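Long-range contact in alpha-galactosidase (Lactobacillus brevis, PDB 3MI6), which probably hydrolyses alpha-D-galactosides, releasing terminal, non-reducing alpha-D-galactose: residues D[108-113]-D[130-135]. Residues are numbered along the deposited sequence; the frame is centred on the assembly and turned at random.
Sequences YQLLTG and DAQTLV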
ATOM      1  N   TYR D 108     -46.800 -12.124  -8.849  1.00 45.71           N
ATOM      2  CA  TYR D 108     -45.752 -11.890  -9.834  1.00 44.22           C
ATOM      3  C   TYR D 108     -46.230 -12.232 -11.236  1.00 44.53           C
ATOM      4  O   TYR D 108     -47.237 -12.904 -11.408  1.00 47.78           O
ATOM      5  CB  TYR D 108     -44.513 -12.725  -9.511  1.00 45.44           C
ATOM      6  CG  TYR D 108     -44.581 -14.144 -10.038  1.00 45.26           C
ATOM      7  CD1 TYR D 108     -44.965 -15.190  -9.221  1.00 45.77           C
ATOM      8  CD2 TYR D 108     -44.266 -14.431 -11.357  1.00 43.98           C
ATOM      9  CE1 TYR D 108     -45.030 -16.478  -9.703  1.00 45.28           C
ATOM     10  CE2 TYR D 108     -44.333 -15.705 -11.841  1.00 43.33           C
ATOM     11  CZ  TYR D 108     -44.712 -16.725 -11.009  1.00 43.14           C
ATOM     12  OH  TYR D 108     -44.782 -18.005 -11.488  1.00 46.86           O
ATOM     13  N   GLN D 109     -45.478 -11.792 -12.234  1.00 44.75           N
ATOM     14  CA  GLN D 109     -45.776 -12.101 -13.626  1.00 47.48           C
ATOM     15  C   GLN D 109     -44.478 -12.338 -14.415  1.00 48.16           C
ATOM     16  O   GLN D 109     -43.475 -11.681 -14.157  1.00 47.99           O
ATOM     17  CB  GLN D 109     -46.568 -10.951 -14.223  1.00 48.14           C
ATOM     18  CG  GLN D 109     -46.926 -11.100 -15.674  1.00 52.53           C
ATOM     19  CD  GLN D 109     -47.779  -9.934 -16.148  1.00 59.22           C
ATOM     20  OE1 GLN D 109     -47.704  -8.833 -15.589  1.00 53.11           O
ATOM     21  NE2 GLN D 109     -48.591 -10.167 -17.184  1.00 58.61           N
ATOM     22  N   LEU D 110     -44.491 -13.278 -15.360  1.00 50.32           N
ATOM     23  CA  LEU D 110     -43.301 -13.609 -16.156  1.00 46.90           C
ATOM     24  C   LEU D 110     -43.570 -13.424 -17.646  1.00 50.17           C
ATOM     25  O   LEU D 110     -44.401 -14.117 -18.222  1.00 53.16           O
ATOM     26  CB  LEU D 110     -42.860 -15.054 -15.902  1.00 50.78           C
ATOM     27  CG  LEU D 110     -41.364 -15.413 -15.832  1.00 52.06           C
ATOM     28  CD1 LEU D 110     -41.153 -16.854 -16.278  1.00 46.71           C
ATOM     29  CD2 LEU D 110     -40.486 -14.474 -16.653  1.00 47.22           C
ATOM     30  N   LEU D 111     -42.869 -12.486 -18.273  1.00 50.08           N
ATOM     31  CA  LEU D 111     -43.096 -12.194 -19.679  1.00 48.50           C
ATOM     32  C   LEU D 111     -41.941 -12.724 -20.491  1.00 48.85           C
ATOM     33  O   LEU D 111     -40.954 -13.199 -19.946  1.00 51.22           O
ATOM     34  CB  LEU D 111     -43.232 -10.685 -19.917  1.00 51.15           C
ATOM     35  CG  LEU D 111     -44.305  -9.922 -19.124  1.00 55.48           C
ATOM     36  CD1 LEU D 111     -44.045  -8.403 -19.127  1.00 48.06           C
ATOM     37  CD2 LEU D 111     -45.719 -10.255 -19.625  1.00 52.79           C
ATOM     38  N   THR D 112     -42.072 -12.642 -21.804  1.00 48.31           N
ATOM     39  CA  THR D 112     -40.999 -13.028 -22.689  1.00 45.40           C
ATOM     40  C   THR D 112     -40.464 -11.794 -23.394  1.00 48.81           C
ATOM     41  O   THR D 112     -41.209 -10.851 -23.695  1.00 45.89           O
ATOM     42  CB  THR D 112     -41.465 -14.074 -23.705  1.00 50.92           C
ATOM     43  OG1 THR D 112     -41.418 -15.370 -23.096  1.00 53.43           O
ATOM     44  CG2 THR D 112     -40.567 -14.066 -24.943  1.00 48.12           C
ATOM     45  N   GLY D 113     -39.158 -11.800 -23.635  1.00 49.68           N
ATOM     46  CA  GLY D 113     -38.487 -10.666 -24.238  1.00 46.34           C
ATOM     47  C   GLY D 113     -38.461  -9.488 -23.287  1.00 45.26           C
ATOM     48  O   GLY D 113     -38.387  -9.650 -22.067  1.00 43.30           O
ATOM     49  N   ASP D 130     -33.499 -14.542 -26.216  1.00 50.18           N
ATOM     50  CA  ASP D 130     -33.805 -15.322 -25.020  1.00 45.85           C
ATOM     51  C   ASP D 130     -33.975 -14.512 -23.735  1.00 44.22           C
ATOM     52  O   ASP D 130     -33.863 -15.058 -22.630  1.00 41.87           O
ATOM     53  CB  ASP D 130     -32.781 -16.451 -24.853  1.00 45.21           C
ATOM     54  CG  ASP D 130     -32.668 -17.318 -26.111  1.00 53.58           C
ATOM     55  OD1 ASP D 130     -33.706 -17.536 -26.793  1.00 52.96           O
ATOM     56  OD2 ASP D 130     -31.543 -17.768 -26.431  1.00 50.72           O
ATOM     57  N   ALA D 131     -34.289 -13.224 -23.881  1.00 43.70           N
ATOM     58  CA  ALA D 131     -34.530 -12.368 -22.719  1.00 43.18           C
ATOM     59  C   ALA D 131     -35.879 -12.657 -22.083  1.00 42.81           C
ATOM     60  O   ALA D 131     -36.771 -13.205 -22.714  1.00 45.33           O
ATOM     61  CB  ALA D 131     -34.410 -10.894 -23.072  1.00 37.47           C
ATOM     62  N   GLN D 132     -36.013 -12.284 -20.820  1.00 42.29           N
ATOM     63  CA  GLN D 132     -37.231 -12.507 -20.063  1.00 43.46           C
ATOM     64  C   GLN D 132     -37.440 -11.325 -19.118  1.00 44.22           C
ATOM     65  O   GLN D 132     -36.478 -10.755 -18.616  1.00 43.62           O
ATOM     66  CB  GLN D 132     -37.124 -13.801 -19.246  1.00 43.56           C
ATOM     67  CG  GLN D 132     -36.841 -15.073 -20.040  1.00 41.67           C
ATOM     68  CD  GLN D 132     -37.020 -16.338 -19.200  1.00 41.64           C
ATOM     69  OE1 GLN D 132     -38.053 -16.997 -19.272  1.00 43.24           O
ATOM     70  NE2 GLN D 132     -36.016 -16.672 -18.393  1.00 40.67           N
ATOM     71  N   THR D 133     -38.689 -10.943 -18.874  1.00 46.30           N
ATOM     72  CA  THR D 133     -38.951  -9.898 -17.896  1.00 41.81           C
ATOM     73  C   THR D 133     -39.804 -10.472 -16.781  1.00 41.93           C
ATOM     74  O   THR D 133     -40.848 -11.056 -17.036  1.00 44.82           O
ATOM     75  CB  THR D 133     -39.659  -8.663 -18.512  1.00 42.16           C
ATOM     76  OG1 THR D 133     -39.008  -8.269 -19.717  1.00 40.88           O
ATOM     77  CG2 THR D 133     -39.638  -7.494 -17.549  1.00 41.14           C
ATOM     78  N   LEU D 134     -39.330 -10.311 -15.551  1.00 42.92           N
ATOM     79  CA  LEU D 134     -40.024 -10.740 -14.345  1.00 40.45           C
ATOM     80  C   LEU D 134     -40.540  -9.487 -13.661  1.00 41.66           C
ATOM     81  O   LEU D 134     -39.770  -8.557 -13.430  1.00 43.10           O
ATOM     82  CB  LEU D 134     -39.047 -11.459 -13.413  1.00 37.96           C
ATOM     83  CG  LEU D 134     -39.574 -11.882 -12.036  1.00 41.07           C
ATOM     84  CD1 LEU D 134     -40.554 -13.034 -12.154  1.00 41.37           C
ATOM     85  CD2 LEU D 134     -38.458 -12.258 -11.092  1.00 34.53           C
ATOM     86  N   VAL D 135     -41.835  -9.441 -13.356  1.00 40.77           N
ATOM     87  CA  VAL D 135     -42.410  -8.294 -12.661  1.00 38.98           C
ATOM     88  C   VAL D 135     -42.958  -8.715 -11.311  1.00 40.33           C
ATOM     89  O   VAL D 135     -43.879  -9.509 -11.238  1.00 43.54           O
ATOM     90  CB  VAL D 135     -43.554  -7.648 -13.447  1.00 37.75           C
ATOM     91  CG1 VAL D 135     -44.037  -6.397 -12.728  1.00 35.53           C
ATOM     92  CG2 VAL D 135     -43.123  -7.327 -14.850  1.00 36.56           C
TER
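Gln109 and Val135 face each other as an antiparallel hydrogen-bonded pair, and two backbone bonds join them: Gln109 N to Val135 O at 3.0 Å and Val135 N to Gln109 O at 2.9 Å, the second almost straight. Two residues on, Leu111 N gives a good bond to Thr133 O (2.8 Å), but the return bond from Thr133 N to Leu111 O is long and weak. The side chain of Thr133 adds a further bond beyond the strand pairing. With OG1 anti to its own carbonyl carbon (chi1 -47°), the hydroxyl donates to a lone pair of Gly113 O at 2.8 Å, in the carbonyl plane. Gly113 N in turn bonds Ala131 O from well above that carbonyl's plane, so the chain just past strand 108-112 is held at both ends of one glycine. An alanine in place of Thr133 would probably leave Gly113 O without its hydroxyl donor and the start of the connecting loop freer to shift. Leu134 is buried, its CD1 4.0 Å from Tyr108 CD2, the two side chains crossing at a slant; the end of Leu110 reaches across, CD2 lying 3.5 Å from Thr133 O. By contrast, residues 109-112 of the outer strand are exposed on both faces. Strand 103-112 is an outermost strand, within this chain, of a large antiparallel sheet, and begins a meander through 132-140, 146-154 and 159-167 in the family 36 N-terminal domain, away from the predicted active site; strand 132-140 bonds on its far side to strand 146-154, while Phe12 of strand 11-15 packs against both Tyr108 and Leu134.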